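PDB 1W07: acyl-coa oxidase from Arabidopsis thaliana, which catalyses the FAD-dependent desaturation of long- and medium-chain acyl-CoAs to 2-trans-enoyl-CoAs, passing electrons to oxygen to give hydrogen peroxide in peroxisomal beta-oxidation. Local coordinates for residues 172-184 with 234-246. The protein carries 1 engineered substitution. Numbering follows the deposited sequence.
Sequences SKWWPGGLGKVST and YNSMDNGFLMFDH. With FAD (flavin-adenine dinucleotide), chain I.
K173 and L242 form an antiparallel hydrogen-bonded pair, K173 N reaching L242 O at 2.9 Å, within the three-stranded sheet of the acyl-CoA dehydrogenase-type middle domain: a short strand pairing that presents a loop to a cofactor. On the other face of the sheet, CE3 of W174 rests on CB of F241 (3.4 Å); the rings, nearly parallel, barely overlap, and F630 of the second subunit meets both edge-to-face. W175 N then bonds to G240 O, while W175 O receives ND2 of N239 at 2.6 Å, nearly in the amide plane of N239. The W175 indole has the flavin near C8 against one face and NE1 of W174 over the opposite one. P176 O accepts G240 N, and N of G177, an established FAD-binding residue, gives a nearly straight bond (165°) to flavin O4. Beyond L179, whose CD1 touches CD2 of L242, the chain turns round D238. G180 N binds D238 O, and D238 OD1 takes K181 N (2.8 Å) on its anti lone pair and V182 N (3.0 Å) from the syn side, out of plane. CG of D238 stands between its backbone N and carbonyl carbon (chi1 53°), which sets OD1 facing these amides. With an alanine here, both would probably lose their shared acceptor and the turn could shift. W175, P176, G177 and N239 thus line the FAD pocket, where the G177 bond is likely to draw electron density toward O4.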
loop_
_atom_site.group_PDB
_atom_site.type_symbol
_atom_site.label_atom_id
_atom_site.label_comp_id
_atom_site.label_asym_id
_atom_site.label_seq_id
_atom_site.Cartn_x
_atom_site.Cartn_y
_atom_site.Cartn_z
ATOM N N SER B 172 -3.236 29.837 0.588
ATOM C CA SER B 172 -2.699 29.514 1.910
ATOM C C SER B 172 -1.605 28.446 1.831
ATOM O O SER B 172 -1.754 27.453 1.119
ATOM C CB SER B 172 -3.820 29.011 2.824
ATOM O OG SER B 172 -4.900 29.925 2.872
ATOM N N LYS B 173 -0.516 28.643 2.565
ATOM C CA LYS B 173 0.578 27.669 2.583
ATOM C C LYS B 173 -0.031 26.445 3.246
ATOM O O LYS B 173 -0.834 26.573 4.171
ATOM C CB LYS B 173 1.774 28.181 3.393
ATOM C CG LYS B 173 2.456 29.374 2.760
ATOM C CD LYS B 173 2.879 29.034 1.336
ATOM C CE LYS B 173 3.473 30.237 0.625
ATOM N NZ LYS B 173 3.906 29.937 -0.779
ATOM N N TRP B 174 0.351 25.261 2.787
ATOM C CA TRP B 174 -0.232 24.029 3.304
ATOM C C TRP B 174 0.745 22.871 3.094
ATOM O O TRP B 174 1.182 22.632 1.968
ATOM C CB TRP B 174 -1.549 23.787 2.543
ATOM C CG TRP B 174 -2.458 22.734 3.114
ATOM C CD1 TRP B 174 -2.373 21.380 2.929
ATOM C CD2 TRP B 174 -3.553 22.949 4.005
ATOM N NE1 TRP B 174 -3.344 20.750 3.656
ATOM C CE2 TRP B 174 -4.088 21.687 4.323
ATOM C CE3 TRP B 174 -4.134 24.096 4.573
ATOM C CZ2 TRP B 174 -5.182 21.529 5.187
ATOM C CZ3 TRP B 174 -5.216 23.945 5.428
ATOM C CH2 TRP B 174 -5.731 22.662 5.729
ATOM N N TRP B 175 1.068 22.197 4.199
ATOM C CA TRP B 175 1.987 21.048 4.291
ATOM C C TRP B 175 3.356 21.266 4.941
ATOM O O TRP B 175 3.943 20.317 5.472
ATOM C CB TRP B 175 2.214 20.369 2.916
ATOM C CG TRP B 175 1.137 19.380 2.581
ATOM C CD1 TRP B 175 0.203 19.479 1.597
ATOM C CD2 TRP B 175 0.797 18.208 3.341
ATOM N NE1 TRP B 175 -0.712 18.447 1.702
ATOM C CE2 TRP B 175 -0.371 17.657 2.768
ATOM C CE3 TRP B 175 1.364 17.581 4.458
ATOM C CZ2 TRP B 175 -0.986 16.511 3.274
ATOM C CZ3 TRP B 175 0.752 16.434 4.967
ATOM C CH2 TRP B 175 -0.413 15.915 4.373
ATOM N N PRO B 176 3.899 22.503 4.916
ATOM C CA PRO B 176 5.213 22.728 5.514
ATOM C C PRO B 176 5.476 22.089 6.886
ATOM O O PRO B 176 4.807 22.403 7.871
ATOM C CB PRO B 176 5.319 24.245 5.528
ATOM C CG PRO B 176 4.666 24.597 4.199
ATOM C CD PRO B 176 3.401 23.744 4.283
ATOM N N GLY B 177 6.450 21.184 6.937
ATOM C CA GLY B 177 6.798 20.531 8.192
ATOM C C GLY B 177 7.427 21.537 9.148
ATOM O O GLY B 177 8.238 22.358 8.723
ATOM N N GLY B 178 7.037 21.480 10.423
ATOM C CA GLY B 178 7.577 22.377 11.437
ATOM C C GLY B 178 6.930 23.749 11.479
ATOM O O GLY B 178 7.249 24.595 12.324
ATOM N N LEU B 179 6.010 23.975 10.550
ATOM C CA LEU B 179 5.297 25.239 10.461
ATOM C C LEU B 179 4.111 25.289 11.411
ATOM O O LEU B 179 3.794 26.335 11.969
ATOM C CB LEU B 179 4.790 25.431 9.032
ATOM C CG LEU B 179 3.810 26.577 8.753
ATOM C CD1 LEU B 179 4.502 27.928 8.977
ATOM C CD2 LEU B 179 3.281 26.432 7.315
ATOM N N GLY B 180 3.453 24.147 11.586
ATOM C CA GLY B 180 2.270 24.089 12.426
ATOM C C GLY B 180 2.312 24.712 13.809
ATOM O O GLY B 180 1.404 25.456 14.181
ATOM N N LYS B 181 3.346 24.403 14.580
ATOM C CA LYS B 181 3.424 24.932 15.930
ATOM C C LYS B 181 4.817 25.344 16.385
ATOM O O LYS B 181 4.948 26.100 17.347
ATOM C CB LYS B 181 2.879 23.891 16.919
ATOM C CG LYS B 181 1.408 23.506 16.699
ATOM C CD LYS B 181 0.453 24.679 16.931
ATOM C CE LYS B 181 -0.948 24.364 16.409
ATOM N NZ LYS B 181 -1.863 25.535 16.531
ATOM N N VAL B 182 5.856 24.899 15.681
ATOM C CA VAL B 182 7.211 25.186 16.124
ATOM C C VAL B 182 7.977 26.357 15.538
ATOM O O VAL B 182 8.444 27.217 16.283
ATOM C CB VAL B 182 8.083 23.928 15.975
ATOM C CG1 VAL B 182 9.508 24.174 16.542
ATOM C CG2 VAL B 182 7.387 22.773 16.674
ATOM N N SER B 183 8.126 26.376 14.216
ATOM C CA SER B 183 8.904 27.414 13.569
ATOM C C SER B 183 8.543 28.833 13.958
ATOM O O SER B 183 7.365 29.189 14.069
ATOM C CB SER B 183 8.834 27.267 12.053
ATOM O OG SER B 183 9.549 26.115 11.629
ATOM N N THR B 184 9.573 29.642 14.177
ATOM C CA THR B 184 9.380 31.044 14.526
ATOM C C THR B 184 9.580 31.865 13.257
ATOM O O THR B 184 9.056 32.969 13.137
ATOM C CB THR B 184 10.406 31.528 15.583
ATOM O OG1 THR B 184 11.740 31.395 15.069
ATOM C CG2 THR B 184 10.272 30.720 16.863
ATOM N N TYR B 234 4.155 10.265 10.615
ATOM C CA TYR B 234 4.369 11.696 10.437
ATOM C C TYR B 234 3.502 12.546 11.360
ATOM O O TYR B 234 3.546 13.775 11.296
ATOM C CB TYR B 234 4.092 12.103 8.983
ATOM C CG TYR B 234 5.327 12.422 8.168
ATOM C CD1 TYR B 234 6.089 11.407 7.583
ATOM C CD2 TYR B 234 5.738 13.745 7.984
ATOM C CE1 TYR B 234 7.229 11.705 6.835
ATOM C CE2 TYR B 234 6.877 14.051 7.239
ATOM C CZ TYR B 234 7.616 13.021 6.666
ATOM O OH TYR B 234 8.731 13.303 5.915
ATOM N N ASN B 235 2.723 11.912 12.227
ATOM C CA ASN B 235 1.869 12.688 13.106
ATOM C C ASN B 235 2.626 13.388 14.228
ATOM O O ASN B 235 2.053 14.182 14.976
ATOM C CB ASN B 235 0.730 11.823 13.615
ATOM C CG ASN B 235 -0.320 11.603 12.542
ATOM O OD1 ASN B 235 -0.905 12.561 12.036
ATOM N ND2 ASN B 235 -0.549 10.350 12.177
ATOM N N SER B 236 3.926 13.118 14.319
ATOM C CA SER B 236 4.778 13.770 15.304
ATOM C C SER B 236 5.250 15.079 14.662
ATOM O O SER B 236 5.790 15.959 15.340
ATOM C CB SER B 236 5.988 12.899 15.626
ATOM O OG SER B 236 6.647 12.498 14.441
ATOM N N MET B 237 5.050 15.189 13.348
ATOM C CA MET B 237 5.443 16.370 12.588
ATOM C C MET B 237 4.287 17.353 12.562
ATOM O O MET B 237 3.134 16.968 12.347
ATOM C CB MET B 237 5.808 15.986 11.145
ATOM C CG MET B 237 6.201 17.152 10.209
ATOM S SD MET B 237 7.870 17.814 10.541
ATOM C CE MET B 237 8.938 16.560 9.792
ATOM N N ASP B 238 4.590 18.624 12.799
ATOM C CA ASP B 238 3.552 19.640 12.763
ATOM C C ASP B 238 3.479 20.283 11.383
ATOM O O ASP B 238 3.986 21.389 11.178
ATOM C CB ASP B 238 3.796 20.721 13.829
ATOM C CG ASP B 238 5.186 21.312 13.757
ATOM O OD1 ASP B 238 5.307 22.551 13.878
ATOM O OD2 ASP B 238 6.166 20.545 13.597
ATOM N N ASN B 239 2.865 19.576 10.432
ATOM C CA ASN B 239 2.705 20.123 9.087
ATOM C C ASN B 239 1.619 21.173 9.214
ATOM O O ASN B 239 0.567 20.929 9.822
ATOM C CB ASN B 239 2.297 19.032 8.089
ATOM C CG ASN B 239 3.390 18.003 7.886
ATOM O OD1 ASN B 239 3.369 16.935 8.489
ATOM N ND2 ASN B 239 4.375 18.342 7.054
ATOM N N GLY B 240 1.855 22.355 8.668
ATOM C CA GLY B 240 0.851 23.372 8.865
ATOM C C GLY B 240 0.389 24.194 7.701
ATOM O O GLY B 240 0.731 23.950 6.543
ATOM N N PHE B 241 -0.447 25.168 8.025
ATOM C CA PHE B 241 -0.944 26.071 7.012
ATOM C C PHE B 241 -0.486 27.452 7.451
ATOM O O PHE B 241 -0.090 27.645 8.602
ATOM C CB PHE B 241 -2.468 25.969 6.901
ATOM C CG PHE B 241 -3.192 26.251 8.177
ATOM C CD1 PHE B 241 -3.408 27.560 8.601
ATOM C CD2 PHE B 241 -3.685 25.201 8.951
ATOM C CE1 PHE B 241 -4.117 27.818 9.789
ATOM C CE2 PHE B 241 -4.385 25.445 10.125
ATOM C CZ PHE B 241 -4.601 26.768 10.545
ATOM N N LEU B 242 -0.517 28.407 6.536
ATOM C CA LEU B 242 -0.067 29.756 6.855
ATOM C C LEU B 242 -0.662 30.751 5.884
ATOM O O LEU B 242 -0.578 30.567 4.672
ATOM C CB LEU B 242 1.461 29.828 6.783
ATOM C CG LEU B 242 2.150 31.200 6.907
ATOM C CD1 LEU B 242 1.810 31.838 8.239
ATOM C CD2 LEU B 242 3.654 31.017 6.782
ATOM N N MET B 243 -1.260 31.806 6.422
ATOM C CA MET B 243 -1.867 32.846 5.601
ATOM C C MET B 243 -1.299 34.192 6.064
ATOM O O MET B 243 -1.049 34.392 7.253
ATOM C CB MET B 243 -3.401 32.852 5.759
ATOM C CG MET B 243 -4.138 31.555 5.345
ATOM S SD MET B 243 -5.946 31.755 5.100
ATOM C CE MET B 243 -6.482 32.175 6.741
ATOM N N PHE B 244 -1.076 35.105 5.125
ATOM C CA PHE B 244 -0.560 36.422 5.458
ATOM C C PHE B 244 -1.593 37.481 5.087
ATOM O O PHE B 244 -2.115 37.472 3.972
ATOM C CB PHE B 244 0.733 36.719 4.700
ATOM C CG PHE B 244 1.729 35.601 4.726
ATOM C CD1 PHE B 244 1.639 34.552 3.816
ATOM C CD2 PHE B 244 2.770 35.605 5.643
ATOM C CE1 PHE B 244 2.570 33.525 3.815
ATOM C CE2 PHE B 244 3.711 34.583 5.650
ATOM C CZ PHE B 244 3.612 33.543 4.735
ATOM N N ASP B 245 -1.907 38.378 6.019
ATOM C CA ASP B 245 -2.853 39.456 5.734
ATOM C C ASP B 245 -1.998 40.710 5.558
ATOM O O ASP B 245 -1.835 41.495 6.486
ATOM C CB ASP B 245 -3.843 39.659 6.888
ATOM C CG ASP B 245 -4.946 40.655 6.541
ATOM O OD1 ASP B 245 -4.801 41.350 5.517
ATOM O OD2 ASP B 245 -5.954 40.744 7.277
ATOM N N HIS B 246 -1.435 40.872 4.366
ATOM C CA HIS B 246 -0.582 42.013 4.060
ATOM C C HIS B 246 0.553 42.168 5.075
ATOM O O HIS B 246 0.773 43.252 5.622
ATOM C CB HIS B 246 -1.426 43.291 4.006
ATOM C CG HIS B 246 -2.501 43.253 2.965
ATOM N ND1 HIS B 246 -2.226 43.258 1.614
ATOM C CD2 HIS B 246 -3.847 43.177 3.076
ATOM C CE1 HIS B 246 -3.359 43.181 0.938
ATOM N NE2 HIS B 246 -4.356 43.133 1.801
HETATM P PA FAD I . -0.360 17.162 -7.819
HETATM O O1A FAD I . 0.907 17.598 -8.444
HETATM O O2A FAD I . -1.499 18.105 -7.826
HETATM O O5B FAD I . -0.803 15.771 -8.493
HETATM C C5B FAD I . -2.048 15.153 -8.162
HETATM C C4B FAD I . -2.388 14.073 -9.194
HETATM O O4B FAD I . -2.414 14.706 -10.487
HETATM C C3B FAD I . -1.295 13.001 -9.252
HETATM O O3B FAD I . -1.850 11.774 -9.731
HETATM C C2B FAD I . -0.325 13.589 -10.276
HETATM O O2B FAD I . 0.375 12.542 -10.951
HETATM C C1B FAD I . -1.313 14.211 -11.267
HETATM N N9A FAD I . -0.675 15.297 -12.046
HETATM C C8A FAD I . -0.412 16.530 -11.610
HETATM N N7A FAD I . 0.170 17.234 -12.582
HETATM C C5A FAD I . 0.286 16.444 -13.644
HETATM C C6A FAD I . 0.790 16.624 -14.926
HETATM N N6A FAD I . 1.384 17.758 -15.281
HETATM N N1A FAD I . 0.712 15.558 -15.830
HETATM C C2A FAD I . 0.145 14.344 -15.429
HETATM N N3A FAD I . -0.314 14.208 -14.198
HETATM C C4A FAD I . -0.259 15.212 -13.306
HETATM N N1 FAD I . 5.810 21.400 0.823
HETATM C C2 FAD I . 6.604 22.457 1.287
HETATM O O2 FAD I . 6.657 23.509 0.655
HETATM N N3 FAD I . 7.322 22.301 2.482
HETATM C C4 FAD I . 7.239 21.104 3.204
HETATM O O4 FAD I . 7.900 20.968 4.235
HETATM C C4X FAD I . 6.429 20.069 2.747
HETATM N N5 FAD I . 6.272 18.895 3.498
HETATM C C5X FAD I . 5.447 17.856 3.058
HETATM C C6 FAD I . 5.217 16.752 3.872
HETATM C C7 FAD I . 4.309 15.774 3.486
HETATM C C7M FAD I . 4.073 14.584 4.415
HETATM C C8 FAD I . 3.627 15.897 2.270
HETATM C C8M FAD I . 2.622 14.835 1.819
HETATM C C9 FAD I . 3.869 16.997 1.456
HETATM C C9A FAD I . 4.775 17.982 1.836
HETATM N N10 FAD I . 4.974 19.131 1.059
HETATM C C10 FAD I . 5.724 20.209 1.559
HETATM C "C1'" FAD I . 4.305 19.290 -0.257
HETATM C "C2'" FAD I . 5.029 18.453 -1.316
HETATM O "O2'" FAD I . 6.418 18.791 -1.339
HETATM C "C3'" FAD I . 4.453 18.586 -2.729
HETATM O "O3'" FAD I . 4.486 19.957 -3.132
HETATM C "C4'" FAD I . 3.013 18.078 -2.830
HETATM O "O4'" FAD I . 2.792 16.956 -1.972
HETATM C "C5'" FAD I . 2.724 17.684 -4.278
HETATM O "O5'" FAD I . 1.454 17.041 -4.376
HETATM P P FAD I . 0.223 17.754 -5.120
HETATM O O1P FAD I . -0.905 17.772 -4.166
HETATM O O2P FAD I . 0.692 19.035 -5.696
HETATM O O3P FAD I . -0.085 16.710 -6.301
#